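Local atomic coordinates of cytolethal distending toxin subunit B (Escherichia coli, PDB entry 2F1N), a protein that nicks DNA as the endonuclease subunit of a tripartite bacterial toxin, very probably causing the damage that arrests intoxicated cells at G2/M. Residues 205-210 against 221-226; 158-163 against 180-185; 237-242 against 255-260; 174-179 against 228-233; 19-24 against 248-253. All coordinates share one frame; numbering follows the deposited sequence.

Interaction 1. Residues 205-210 against 221-226; sequences SEIISP and LDYAVA
I207 and I208 of strand 205-208 run antiparallel to V225 and A224 of strand 222-228, forming the edge pair of the six-stranded sheet in this DNase I-like beta sandwich. Four backbone hydrogen bonds tie E206 to A226 and I208 to A224; the straightest goes from I208 N to A224 O (2.8 Å, 169° at the hydrogen). The tight side is the face bearing I208, A224 and A226, which turns toward the other sheet. I208 holds CG1 beside its own backbone N (chi1 -51°), and its CD1 comes to 3.7 Å from A226 CB, while L237 and A239 of the opposing sheet press on the same side chain. Alanine suits this face because its short methyl lets the branched isoleucine lie between the two layers. E206, at the end of this face, is partly exposed: its CG passes 4.1 Å from A226 CB, and OE2 accepts a bond from S235 N.

On the other face Y223 and V225 are buried, but I207 and S209 remain partly exposed alongside helix 190-194, and I207 CG1 and V225 CG2 stand a wider 4.2 Å apart. Y223 is the buried anchor here: F186 stacks on its ring, and its hydroxyl is hydrogen-bonded to R188 O. S209 CB lies 3.7 Å from Y223 CB, and I207 CG2 approaches the ring obliquely, 3.7 Å from Y223 CD1.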
# COMPACT_ATOMS: atom_id res chain seq x y z
N SER A 205 -16.95 -0.18 -4.04
CA SER A 205 -15.68 0.50 -3.96
C SER A 205 -15.65 1.75 -4.82
O SER A 205 -16.55 2.02 -5.62
CB SER A 205 -14.55 -0.45 -4.41
OG SER A 205 -14.76 -0.81 -5.77
N GLU A 206 -14.58 2.52 -4.67
CA GLU A 206 -14.33 3.67 -5.54
C GLU A 206 -12.84 3.72 -5.81
O GLU A 206 -12.02 3.42 -4.93
CB GLU A 206 -14.81 4.97 -4.86
CG GLU A 206 -14.15 5.26 -3.53
CD GLU A 206 -14.74 6.45 -2.79
OE1 GLU A 206 -15.66 7.10 -3.34
OE2 GLU A 206 -14.25 6.73 -1.66
N ILE A 207 -12.48 4.10 -7.02
CA ILE A 207 -11.07 4.26 -7.36
C ILE A 207 -10.69 5.71 -7.10
O ILE A 207 -11.40 6.61 -7.52
CB ILE A 207 -10.83 3.82 -8.81
CG1 ILE A 207 -11.13 2.30 -8.93
CG2 ILE A 207 -9.40 4.12 -9.22
CD1 ILE A 207 -10.96 1.76 -10.31
N ILE A 208 -9.60 5.94 -6.36
CA ILE A 208 -9.13 7.30 -6.07
C ILE A 208 -7.78 7.48 -6.75
O ILE A 208 -6.78 6.92 -6.31
CB ILE A 208 -9.06 7.53 -4.52
CG1 ILE A 208 -10.39 7.13 -3.87
CG2 ILE A 208 -8.74 9.00 -4.13
CD1 ILE A 208 -10.24 6.74 -2.43
N SER A 209 -7.74 8.28 -7.81
CA SER A 209 -6.52 8.38 -8.64
C SER A 209 -6.22 9.83 -8.91
O SER A 209 -7.14 10.65 -8.96
CB SER A 209 -6.67 7.62 -9.96
OG SER A 209 -7.86 8.02 -10.61
N PRO A 210 -4.93 10.14 -9.09
CA PRO A 210 -4.55 11.54 -9.35
C PRO A 210 -4.81 11.90 -10.82
O PRO A 210 -4.85 11.07 -11.71
CB PRO A 210 -3.05 11.57 -9.01
CG PRO A 210 -2.54 10.19 -9.37
CD PRO A 210 -3.75 9.25 -9.08
N LEU A 221 -0.57 4.78 -13.08
CA LEU A 221 -0.56 3.37 -12.69
C LEU A 221 -0.65 3.16 -11.18
O LEU A 221 -0.88 2.02 -10.73
CB LEU A 221 0.73 2.72 -13.17
CG LEU A 221 0.93 2.74 -14.69
CD1 LEU A 221 2.22 1.96 -15.06
CD2 LEU A 221 -0.28 2.25 -15.46
N ASP A 222 -0.39 4.22 -10.43
CA ASP A 222 -0.26 4.12 -8.96
C ASP A 222 -1.39 4.92 -8.34
O ASP A 222 -1.48 6.14 -8.54
CB ASP A 222 1.08 4.75 -8.54
CG ASP A 222 2.24 4.10 -9.21
OD1 ASP A 222 2.61 2.98 -8.76
OD2 ASP A 222 2.84 4.59 -10.24
N TYR A 223 -2.22 4.26 -7.56
CA TYR A 223 -3.38 4.95 -7.00
C TYR A 223 -4.01 4.08 -5.94
O TYR A 223 -3.36 3.15 -5.44
CB TYR A 223 -4.35 5.34 -8.17
CG TYR A 223 -4.69 4.25 -9.14
CD1 TYR A 223 -5.78 3.40 -8.92
CD2 TYR A 223 -3.95 4.08 -10.34
CE1 TYR A 223 -6.10 2.37 -9.84
CE2 TYR A 223 -4.24 3.03 -11.27
CZ TYR A 223 -5.31 2.21 -11.02
OH TYR A 223 -5.60 1.22 -11.90
N ALA A 224 -5.26 4.38 -5.56
CA ALA A 224 -5.92 3.68 -4.43
C ALA A 224 -7.31 3.19 -4.80
O ALA A 224 -7.98 3.81 -5.63
CB ALA A 224 -6.00 4.56 -3.17
N VAL A 225 -7.74 2.09 -4.17
CA VAL A 225 -9.14 1.63 -4.29
C VAL A 225 -9.67 1.54 -2.87
O VAL A 225 -9.13 0.78 -2.08
CB VAL A 225 -9.25 0.24 -5.00
CG1 VAL A 225 -10.75 -0.17 -5.13
CG2 VAL A 225 -8.52 0.22 -6.36
N ALA A 226 -10.71 2.31 -2.53
CA ALA A 226 -11.32 2.28 -1.20
C ALA A 226 -12.62 1.49 -1.30
O ALA A 226 -13.32 1.58 -2.32
CB ALA A 226 -11.63 3.73 -0.70

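Interaction 2. Residues 158-163 against 180-185; sequences ALVEEV and WMILGD
V163 on helix 156-168 meets both W180 and I182 of strand 179-183, placing one methyl on each. The aromatic part of the contact is a CH-pi interaction: V163 CG1 sits over one face of the indole, 4.0 Å from the centroid of the six-membered ring and 25° off its normal, offset from the ring centre, with W180 CD2 its nearest atom at 3.7 Å. The indole is brought beneath this methyl by a chi1 of 46°, which sets W180 CG between the backbone N and the carbonyl carbon. V160 CG1 adds a distant oblique touch at 4.4 Å from W180 CH2.

The aliphatic part centres on the end of I182. Its CD1 meets V163 CG2 tip to tip at 3.5 Å, and V160 receives the same methyl between backbone and side chain, with V160 CA 3.7 Å and V160 CG1 4.1 Å from I182 CD1. Valine suits the helix here because its two branches can serve two partners at once, whereas isoleucine is long enough to span from strand to helix.

No hydrogen bond crosses the contact. The one polar atom of the indole is satisfied elsewhere, since W180 NE1 bonds to S229 OG.

The axes of helical residues 158-163 and strand residues 180-183 come within 9.9 Å, running in nearly opposite directions. Helix 156-168 connects the parallel neighbours 141-147 and 179-183 in a beta-alpha-beta crossover; V163 also touches F144 on the first of these strands, V160 reaches V225 on strand 222-228, and F167 farther along the helix meets the indole.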
# COMPACT_ATOMS: atom_id res chain seq x y z
N ALA A 158 -8.48 -8.90 -10.24
CA ALA A 158 -8.51 -10.06 -9.33
C ALA A 158 -7.92 -9.74 -7.95
O ALA A 158 -8.40 -10.29 -6.93
CB ALA A 158 -7.72 -11.24 -9.97
N LEU A 159 -6.87 -8.91 -7.90
CA LEU A 159 -6.37 -8.44 -6.60
C LEU A 159 -7.44 -7.67 -5.81
O LEU A 159 -7.60 -7.89 -4.60
CB LEU A 159 -5.14 -7.54 -6.76
CG LEU A 159 -3.92 -8.33 -7.23
CD1 LEU A 159 -2.78 -7.35 -7.74
CD2 LEU A 159 -3.39 -9.25 -6.12
N VAL A 160 -8.13 -6.77 -6.48
CA VAL A 160 -9.17 -5.97 -5.81
C VAL A 160 -10.27 -6.93 -5.36
O VAL A 160 -10.78 -6.80 -4.23
CB VAL A 160 -9.77 -4.89 -6.71
CG1 VAL A 160 -10.92 -4.14 -5.99
CG2 VAL A 160 -8.70 -3.86 -7.12
N GLU A 161 -10.64 -7.85 -6.24
CA GLU A 161 -11.69 -8.81 -5.93
C GLU A 161 -11.32 -9.73 -4.74
O GLU A 161 -12.19 -10.06 -3.88
CB GLU A 161 -12.12 -9.60 -7.17
CG GLU A 161 -12.76 -8.68 -8.21
CD GLU A 161 -12.77 -9.21 -9.63
OE1 GLU A 161 -12.19 -10.28 -9.90
OE2 GLU A 161 -13.37 -8.51 -10.49
N GLU A 162 -10.05 -10.10 -4.66
CA GLU A 162 -9.58 -10.88 -3.52
C GLU A 162 -9.77 -10.15 -2.18
O GLU A 162 -10.18 -10.77 -1.21
CB GLU A 162 -8.13 -11.34 -3.66
CG GLU A 162 -7.71 -12.30 -2.53
CD GLU A 162 -6.42 -13.07 -2.78
OE1 GLU A 162 -5.37 -12.46 -2.89
OE2 GLU A 162 -6.46 -14.32 -2.86
N VAL A 163 -9.50 -8.85 -2.14
CA VAL A 163 -9.66 -8.08 -0.90
C VAL A 163 -11.14 -7.97 -0.58
O VAL A 163 -11.54 -8.20 0.56
CB VAL A 163 -9.08 -6.65 -1.03
CG1 VAL A 163 -9.43 -5.81 0.21
CG2 VAL A 163 -7.53 -6.73 -1.23
N TRP A 180 -11.78 -0.74 3.85
CA TRP A 180 -10.45 -1.13 3.33
C TRP A 180 -9.95 -0.21 2.23
O TRP A 180 -10.75 0.42 1.49
CB TRP A 180 -10.44 -2.58 2.89
CG TRP A 180 -11.59 -3.07 2.03
CD1 TRP A 180 -12.69 -3.75 2.49
CD2 TRP A 180 -11.75 -2.97 0.61
NE1 TRP A 180 -13.50 -4.09 1.44
CE2 TRP A 180 -12.95 -3.65 0.27
CE3 TRP A 180 -10.96 -2.42 -0.45
CZ2 TRP A 180 -13.43 -3.76 -1.06
CZ3 TRP A 180 -11.44 -2.54 -1.78
CH2 TRP A 180 -12.65 -3.22 -2.07
N MET A 181 -8.62 -0.13 2.09
CA MET A 181 -8.04 0.67 1.03
C MET A 181 -6.87 -0.12 0.47
O MET A 181 -6.04 -0.57 1.23
CB MET A 181 -7.54 2.02 1.55
CG MET A 181 -7.12 2.87 0.37
SD MET A 181 -6.47 4.50 0.78
CE MET A 181 -7.83 5.20 1.70
N ILE A 182 -6.86 -0.29 -0.85
CA ILE A 182 -5.72 -0.95 -1.52
C ILE A 182 -4.90 0.14 -2.22
O ILE A 182 -5.40 0.87 -3.08
CB ILE A 182 -6.23 -1.95 -2.57
CG1 ILE A 182 -7.30 -2.92 -1.98
CG2 ILE A 182 -5.01 -2.73 -3.12
CD1 ILE A 182 -8.05 -3.77 -3.03
N LEU A 183 -3.62 0.24 -1.87
CA LEU A 183 -2.75 1.30 -2.39
C LEU A 183 -1.67 0.59 -3.18
O LEU A 183 -1.04 -0.32 -2.66
CB LEU A 183 -2.07 2.01 -1.22
CG LEU A 183 -3.00 2.88 -0.36
CD1 LEU A 183 -2.55 2.94 1.14
CD2 LEU A 183 -2.98 4.28 -0.99
N GLY A 184 -1.50 0.95 -4.42
CA GLY A 184 -0.40 0.28 -5.11
C GLY A 184 -0.23 0.63 -6.54
O GLY A 184 -0.83 1.60 -7.03
N ASP A 185 0.69 -0.14 -7.15
CA ASP A 185 0.95 -0.03 -8.57
C ASP A 185 0.11 -1.10 -9.23
O ASP A 185 0.42 -2.31 -9.23
CB ASP A 185 2.47 -0.24 -8.82
CG ASP A 185 2.84 -0.19 -10.28
OD1 ASP A 185 1.94 -0.06 -11.18
OD2 ASP A 185 4.04 -0.33 -10.59

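Interaction 3. Residues 237-242 against 255-260; sequences LQAGIV and FPVGVS
Q238 and G240 pair with S260 and G258 as antiparallel hydrogen-bonded pairs, alternating with the non-hydrogen-bonded pairs A239-V259 and I241-V257, and a fifth bond, from V242 N to P256 O (2.9 Å), extends the register past the strand ends. That last bond is less regular, its N-H rising above the carbonyl plane of P256. Strand 237-241 thereby forms one edge of the eight-stranded sheet.

The side chains of A239, I241, V257 and V259 share the face that looks into the sandwich. A239 CB lies between two valines, 4.1 Å from V257 CG1 and 4.2 Å from V259 CG2; its small size also admits I208 of the opposite sheet and P210 just beyond its strand. Farther along, I241 CD1 reaches V257 CG2 at 3.9 Å, and I241 CG2 rests 3.8 Å from F255 CB.

G240 and G258 present only backbone on the reverse face, which they share with Q238 and S260. V242 puts CG1 anti to its backbone N (chi1 -175°), and the other methyl, CG2, comes down beside G258 N at 3.6 Å, a place it can take because G258 carries no side chain. V242 CB also packs on P256 CB at 4.0 Å.

All five hydrogen bonds are between main-chain atoms and the side chains that meet do so through aliphatic carbons, which implies that the backbone fixes the register and the branched residues bind this edge to the core.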
# COMPACT_ATOMS: atom_id res chain seq x y z
N LEU A 237 -12.37 11.48 -0.58
CA LEU A 237 -10.91 11.40 -0.67
C LEU A 237 -10.43 11.81 -2.03
O LEU A 237 -11.13 11.61 -3.02
CB LEU A 237 -10.40 9.98 -0.37
CG LEU A 237 -10.71 9.45 1.02
CD1 LEU A 237 -10.46 7.92 1.04
CD2 LEU A 237 -9.83 10.17 2.07
N GLN A 238 -9.22 12.37 -2.07
CA GLN A 238 -8.61 12.71 -3.35
C GLN A 238 -7.15 12.28 -3.38
O GLN A 238 -6.48 12.20 -2.35
CB GLN A 238 -8.74 14.22 -3.69
CG GLN A 238 -10.23 14.64 -3.83
CD GLN A 238 -10.67 15.01 -5.26
OE1 GLN A 238 -11.51 14.31 -5.86
NE2 GLN A 238 -10.15 16.13 -5.78
N ALA A 239 -6.68 11.93 -4.55
CA ALA A 239 -5.26 11.54 -4.73
C ALA A 239 -4.47 12.65 -5.43
O ALA A 239 -5.00 13.33 -6.31
CB ALA A 239 -5.20 10.28 -5.58
N GLY A 240 -3.20 12.81 -5.08
CA GLY A 240 -2.36 13.75 -5.80
C GLY A 240 -0.93 13.28 -5.84
O GLY A 240 -0.57 12.33 -5.13
N ILE A 241 -0.10 13.94 -6.66
CA ILE A 241 1.30 13.54 -6.74
C ILE A 241 2.05 14.22 -5.60
O ILE A 241 2.02 15.46 -5.50
CB ILE A 241 1.90 13.94 -8.11
CG1 ILE A 241 1.08 13.40 -9.29
CG2 ILE A 241 3.38 13.42 -8.16
CD1 ILE A 241 0.78 11.86 -9.21
N VAL A 242 2.66 13.44 -4.69
CA VAL A 242 3.42 14.05 -3.62
C VAL A 242 4.70 14.59 -4.31
O VAL A 242 5.32 13.88 -5.08
CB VAL A 242 3.88 13.06 -2.51
CG1 VAL A 242 4.57 13.84 -1.39
CG2 VAL A 242 2.68 12.27 -1.95
N PHE A 255 6.30 8.11 -9.09
CA PHE A 255 6.20 9.19 -8.13
C PHE A 255 5.29 8.71 -7.02
O PHE A 255 4.37 7.95 -7.29
CB PHE A 255 5.51 10.36 -8.80
CG PHE A 255 6.04 10.69 -10.18
CD1 PHE A 255 7.40 10.68 -10.47
CD2 PHE A 255 5.14 11.01 -11.19
CE1 PHE A 255 7.86 10.96 -11.76
CE2 PHE A 255 5.59 11.30 -12.49
CZ PHE A 255 6.95 11.29 -12.77
N PRO A 256 5.55 9.16 -5.79
CA PRO A 256 4.66 8.87 -4.66
C PRO A 256 3.35 9.56 -4.87
O PRO A 256 3.29 10.72 -5.39
CB PRO A 256 5.35 9.51 -3.44
CG PRO A 256 6.67 9.95 -3.91
CD PRO A 256 6.72 9.97 -5.41
N VAL A 257 2.31 8.86 -4.45
CA VAL A 257 0.94 9.35 -4.65
C VAL A 257 0.27 9.37 -3.32
O VAL A 257 0.26 8.32 -2.63
CB VAL A 257 0.16 8.46 -5.65
CG1 VAL A 257 -1.33 8.89 -5.74
CG2 VAL A 257 0.79 8.59 -7.06
N GLY A 258 -0.28 10.53 -2.93
CA GLY A 258 -0.87 10.68 -1.62
C GLY A 258 -2.40 10.70 -1.71
O GLY A 258 -2.96 11.18 -2.71
N VAL A 259 -3.05 10.18 -0.68
CA VAL A 259 -4.50 10.14 -0.58
C VAL A 259 -4.93 10.71 0.76
O VAL A 259 -4.44 10.27 1.81
CB VAL A 259 -5.01 8.66 -0.70
CG1 VAL A 259 -6.51 8.57 -0.52
CG2 VAL A 259 -4.60 8.15 -2.06
N SER A 260 -5.88 11.64 0.72
CA SER A 260 -6.47 12.18 1.93
C SER A 260 -7.72 12.99 1.61
O SER A 260 -8.10 13.13 0.45
CB SER A 260 -5.50 13.07 2.71
OG SER A 260 -5.05 14.12 1.90

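Interaction 4. Residues 174-179 against 228-233; sequences VHQALN and NSVAFR
N228 carries its CG anti to the backbone N (chi1 -172°) while N179 keeps its own beside the N, and these two torsions bring N228 ND2 to N179 OD1 at 2.9 Å. The bond is nearly straight (164°) and lies in the amide plane of N228, yet it arrives above the plane of the other amide, the two planes being 66° apart. N179 ND2 is hydrogen-bonded to D12 OD2. N228 ND2 also donates to A177 O at 2.9 Å. At its other end, N228 OD1 accepts from V230 N at 3.0 Å, an Asx turn, and also from A231 N at 2.9 Å, which extends it to an Asx motif. Asparagine fits because one flat group supplies both donors and acceptor.

Beside this, V230 CG1 lies 3.8 Å from Q176 CB, and V230 CG2 packs against A177. A water donates to Q176 O and L178 O and accepts from S229 N; a second links N179 OD1 to R233 N. S229 OG is bonded to Y164 O.

The chemistry implies that the chain leaving helix 173-176 and the loop after strand 222-228 are joined mainly through the N228 amide, which bonds the N179 amide and the A177 carbonyl, and through waters, supplemented by V230 packed against Q176 and A177.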
# COMPACT_ATOMS: atom_id res chain seq x y z
N VAL A 174 -18.13 -7.61 12.35
CA VAL A 174 -17.32 -6.39 12.43
C VAL A 174 -16.15 -6.43 11.40
O VAL A 174 -15.87 -5.43 10.75
CB VAL A 174 -16.77 -6.15 13.86
CG1 VAL A 174 -15.75 -4.99 13.87
CG2 VAL A 174 -17.97 -5.86 14.85
N HIS A 175 -15.56 -7.61 11.20
CA HIS A 175 -14.57 -7.72 10.11
C HIS A 175 -15.19 -7.61 8.71
O HIS A 175 -14.56 -7.09 7.77
CB HIS A 175 -13.80 -9.04 10.20
CG HIS A 175 -12.66 -8.98 11.17
ND1 HIS A 175 -12.85 -8.92 12.53
CD2 HIS A 175 -11.32 -9.03 10.97
CE1 HIS A 175 -11.67 -8.87 13.13
NE2 HIS A 175 -10.73 -8.92 12.21
N GLN A 176 -16.42 -8.10 8.54
CA GLN A 176 -17.04 -8.00 7.22
C GLN A 176 -17.21 -6.55 6.81
O GLN A 176 -17.15 -6.23 5.63
CB GLN A 176 -18.44 -8.71 7.18
CG GLN A 176 -18.42 -10.24 7.33
CD GLN A 176 -19.81 -10.79 7.70
OE1 GLN A 176 -20.81 -10.29 7.20
NE2 GLN A 176 -19.85 -11.82 8.56
N ALA A 177 -17.40 -5.65 7.79
CA ALA A 177 -17.69 -4.25 7.52
C ALA A 177 -16.54 -3.30 7.71
O ALA A 177 -16.75 -2.10 7.82
CB ALA A 177 -18.96 -3.78 8.41
N LEU A 178 -15.31 -3.81 7.74
CA LEU A 178 -14.15 -2.93 7.83
C LEU A 178 -14.06 -2.06 6.57
O LEU A 178 -14.44 -2.47 5.44
CB LEU A 178 -12.87 -3.79 7.98
CG LEU A 178 -12.70 -4.59 9.29
CD1 LEU A 178 -11.46 -5.57 9.18
CD2 LEU A 178 -12.55 -3.67 10.55
N ASN A 179 -13.60 -0.83 6.73
CA ASN A 179 -13.31 -0.01 5.57
C ASN A 179 -11.92 -0.34 5.11
O ASN A 179 -11.00 -0.24 5.89
CB ASN A 179 -13.40 1.47 5.93
CG ASN A 179 -14.83 1.88 6.30
OD1 ASN A 179 -15.73 1.67 5.52
ND2 ASN A 179 -15.01 2.44 7.49
N ASN A 228 -15.79 -1.24 0.95
CA ASN A 228 -16.37 -1.86 2.11
C ASN A 228 -17.26 -3.00 1.63
O ASN A 228 -18.13 -2.80 0.76
CB ASN A 228 -17.22 -0.86 2.92
CG ASN A 228 -17.66 -1.43 4.22
OD1 ASN A 228 -18.39 -2.45 4.29
ND2 ASN A 228 -17.21 -0.80 5.31
N SER A 229 -17.01 -4.20 2.15
CA SER A 229 -17.63 -5.39 1.56
C SER A 229 -19.08 -5.61 1.96
O SER A 229 -19.76 -6.47 1.37
CB SER A 229 -16.82 -6.64 1.88
OG SER A 229 -15.51 -6.43 1.34
N VAL A 230 -19.55 -4.86 2.96
CA VAL A 230 -20.97 -5.01 3.36
C VAL A 230 -21.76 -3.73 3.22
O VAL A 230 -22.96 -3.78 2.86
CB VAL A 230 -21.17 -5.72 4.70
CG1 VAL A 230 -20.72 -7.17 4.56
CG2 VAL A 230 -20.42 -5.09 5.74
N ALA A 231 -21.13 -2.60 3.48
CA ALA A 231 -21.86 -1.34 3.33
C ALA A 231 -20.95 -0.20 2.93
O ALA A 231 -20.38 0.48 3.76
CB ALA A 231 -22.62 -0.98 4.61
N PHE A 232 -20.88 0.00 1.64
CA PHE A 232 -20.04 1.02 1.08
C PHE A 232 -20.75 2.36 0.98
O PHE A 232 -21.84 2.45 0.43
CB PHE A 232 -19.58 0.62 -0.32
CG PHE A 232 -18.67 1.62 -0.94
CD1 PHE A 232 -17.44 1.90 -0.34
CD2 PHE A 232 -19.05 2.33 -2.07
CE1 PHE A 232 -16.59 2.86 -0.89
CE2 PHE A 232 -18.19 3.30 -2.62
CZ PHE A 232 -16.97 3.55 -2.03
N ARG A 233 -20.08 3.42 1.44
CA ARG A 233 -20.48 4.78 1.08
C ARG A 233 -19.25 5.54 0.59
O ARG A 233 -18.19 5.48 1.23
CB ARG A 233 -21.11 5.52 2.27
CG ARG A 233 -22.50 5.02 2.69
CD ARG A 233 -22.45 4.05 3.86
NE ARG A 233 -23.76 3.72 4.44
CZ ARG A 233 -23.92 2.95 5.52
NH1 ARG A 233 -22.86 2.44 6.15
NH2 ARG A 233 -25.14 2.69 5.98
O HOH W 1 -15.25 -4.72 4.20
O HOH W 2 -17.86 2.75 3.48

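Interaction 5. Residues 19-24 against 248-253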
# COMPACT_ATOMS: atom_id res chain seq x y z
N ALA A 19 -0.31 7.06 1.54
CA ALA A 19 0.34 7.22 0.22
C ALA A 19 0.87 5.89 -0.27
O ALA A 19 0.88 4.89 0.45
CB ALA A 19 1.55 8.24 0.34
N THR A 20 1.24 5.85 -1.55
CA THR A 20 1.82 4.66 -2.12
C THR A 20 3.03 5.07 -2.99
O THR A 20 2.99 6.14 -3.63
CB THR A 20 0.75 3.91 -2.94
OG1 THR A 20 1.35 2.78 -3.58
CG2 THR A 20 0.23 4.77 -4.12
N TRP A 21 4.10 4.27 -2.93
CA TRP A 21 5.25 4.54 -3.77
C TRP A 21 5.95 3.26 -4.23
O TRP A 21 6.30 2.40 -3.42
CB TRP A 21 6.23 5.42 -2.94
CG TRP A 21 7.38 5.97 -3.79
CD1 TRP A 21 7.33 6.27 -5.13
CD2 TRP A 21 8.72 6.23 -3.37
NE1 TRP A 21 8.57 6.72 -5.56
CE2 TRP A 21 9.44 6.70 -4.49
CE3 TRP A 21 9.40 6.12 -2.13
CZ2 TRP A 21 10.79 7.07 -4.41
CZ3 TRP A 21 10.73 6.47 -2.05
CH2 TRP A 21 11.42 6.96 -3.19
N ASN A 22 6.13 3.11 -5.55
CA ASN A 22 6.94 2.03 -6.05
C ASN A 22 8.35 2.62 -6.17
O ASN A 22 8.60 3.51 -6.99
CB ASN A 22 6.39 1.60 -7.43
CG ASN A 22 7.23 0.53 -8.12
OD1 ASN A 22 8.40 0.38 -7.85
ND2 ASN A 22 6.62 -0.19 -9.05
N LEU A 23 9.24 2.18 -5.30
CA LEU A 23 10.53 2.85 -5.24
C LEU A 23 11.57 2.19 -6.12
O LEU A 23 12.71 2.68 -6.17
CB LEU A 23 10.99 3.08 -3.80
CG LEU A 23 11.25 1.97 -2.81
CD1 LEU A 23 12.63 1.35 -3.11
CD2 LEU A 23 11.23 2.48 -1.39
N GLN A 24 11.17 1.14 -6.86
CA GLN A 24 12.03 0.51 -7.86
C GLN A 24 13.38 0.18 -7.24
O GLN A 24 14.45 0.50 -7.81
CB GLN A 24 12.17 1.42 -9.08
CG GLN A 24 10.91 1.43 -9.92
CD GLN A 24 11.14 2.01 -11.34
OE1 GLN A 24 11.91 2.96 -11.51
NE2 GLN A 24 10.52 1.41 -12.34
N THR A 248 12.08 16.42 -8.99
CA THR A 248 12.85 15.57 -8.10
C THR A 248 13.84 14.70 -8.88
O THR A 248 13.67 14.41 -10.07
CB THR A 248 11.92 14.72 -7.16
OG1 THR A 248 10.82 15.53 -6.70
CG2 THR A 248 12.65 14.41 -5.87
N GLN A 249 14.91 14.32 -8.19
CA GLN A 249 15.98 13.52 -8.77
C GLN A 249 16.16 12.28 -7.90
O GLN A 249 17.20 12.10 -7.26
CB GLN A 249 17.28 14.34 -8.91
CG GLN A 249 17.11 15.88 -8.76
CD GLN A 249 16.54 16.57 -10.01
OE1 GLN A 249 16.40 15.95 -11.07
NE2 GLN A 249 16.21 17.86 -9.88
N ILE A 250 15.12 11.46 -7.85
CA ILE A 250 15.18 10.18 -7.15
C ILE A 250 15.28 9.12 -8.23
O ILE A 250 14.76 9.26 -9.34
CB ILE A 250 13.94 9.94 -6.25
CG1 ILE A 250 13.66 11.16 -5.38
CG2 ILE A 250 14.14 8.67 -5.39
CD1 ILE A 250 12.36 11.08 -4.54
N SER A 251 15.95 8.04 -7.88
CA SER A 251 16.22 6.98 -8.80
C SER A 251 15.01 6.04 -8.93
O SER A 251 15.19 4.82 -9.01
CB SER A 251 17.47 6.23 -8.31
OG SER A 251 18.15 5.63 -9.40
N SER A 252 13.78 6.60 -8.89
CA SER A 252 12.56 5.83 -9.29
C SER A 252 11.77 6.52 -10.40
O SER A 252 11.56 7.74 -10.37
CB SER A 252 11.56 5.58 -8.12
OG SER A 252 10.54 4.68 -8.61
N ASP A 253 11.27 5.71 -11.33
CA ASP A 253 10.46 6.25 -12.42
C ASP A 253 9.01 6.44 -11.98
O ASP A 253 8.22 6.98 -12.74
CB ASP A 253 10.53 5.34 -13.64
CG ASP A 253 11.93 5.26 -14.24
OD1 ASP A 253 12.76 6.16 -14.01
OD2 ASP A 253 12.26 4.34 -15.00
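The C-terminal end of strand 18-25 meets the loop 248-253 close to what is probably the active-site edge of this DNase I-like fold: N22 bonds to E55 and D185, and in relatives the corresponding residues line the catalytic cleft. S252 and Q24 make the polar contacts. With its OG anti to the backbone N (chi1 -172°), S252 donates to N22 O at 2.8 Å; the same hydroxyl accepts from H254 N, so serine, small and able both to donate and to accept a hydrogen bond, suits this buried place.

Q24 runs its side chain past S252 OG to the backbone of D253, where OE1 accepts from D253 N at 2.8 Å along a nearly straight N-H (169°), although the donor stands 53° out of the amide's carbonyl plane. N22 OD1 also accepts from Q24 N at 3.0 Å, an Asx turn near the end of the strand.

The apolar part is an edge contact. I250 CG2 lies in the plane of the W21 indole, 3.8 Å from W21 CZ2, while L23 CB lies over one ring face and W21 NE1 is bonded to H254 O. S252 CB approaches the ring obliquely, 4.1 Å from W21 CZ2.

K33 on helix 31-42 bonds L23 O and S251 O, gripping strand and loop together; N37 of that helix touches both W21 and I250, and strand 18-25 itself runs between strands 50-56 and 257-261.

Interactions 1 and 2 belong to one sheet, where V225 O and I182 N lie 2.8 Å apart; interactions 3 and 5 belong to the other, with V257 O 2.9 Å from T20 N. The sheets meet where interactions 1 and 3 face each other across the interior, S209 C lying 3.5 Å from A239 CB. Interaction 4 joins interaction 2 where W180 NE1 is 3.1 Å from S229 OG, and stays about 14 Å (nearest atoms) from interaction 5. Near the probable active site, D185 OD2 of the 180-185 segment is 3.0 Å from N22 ND2 of interaction 5, and D222 of interaction 1 bonds to H254, just after segment 248-253.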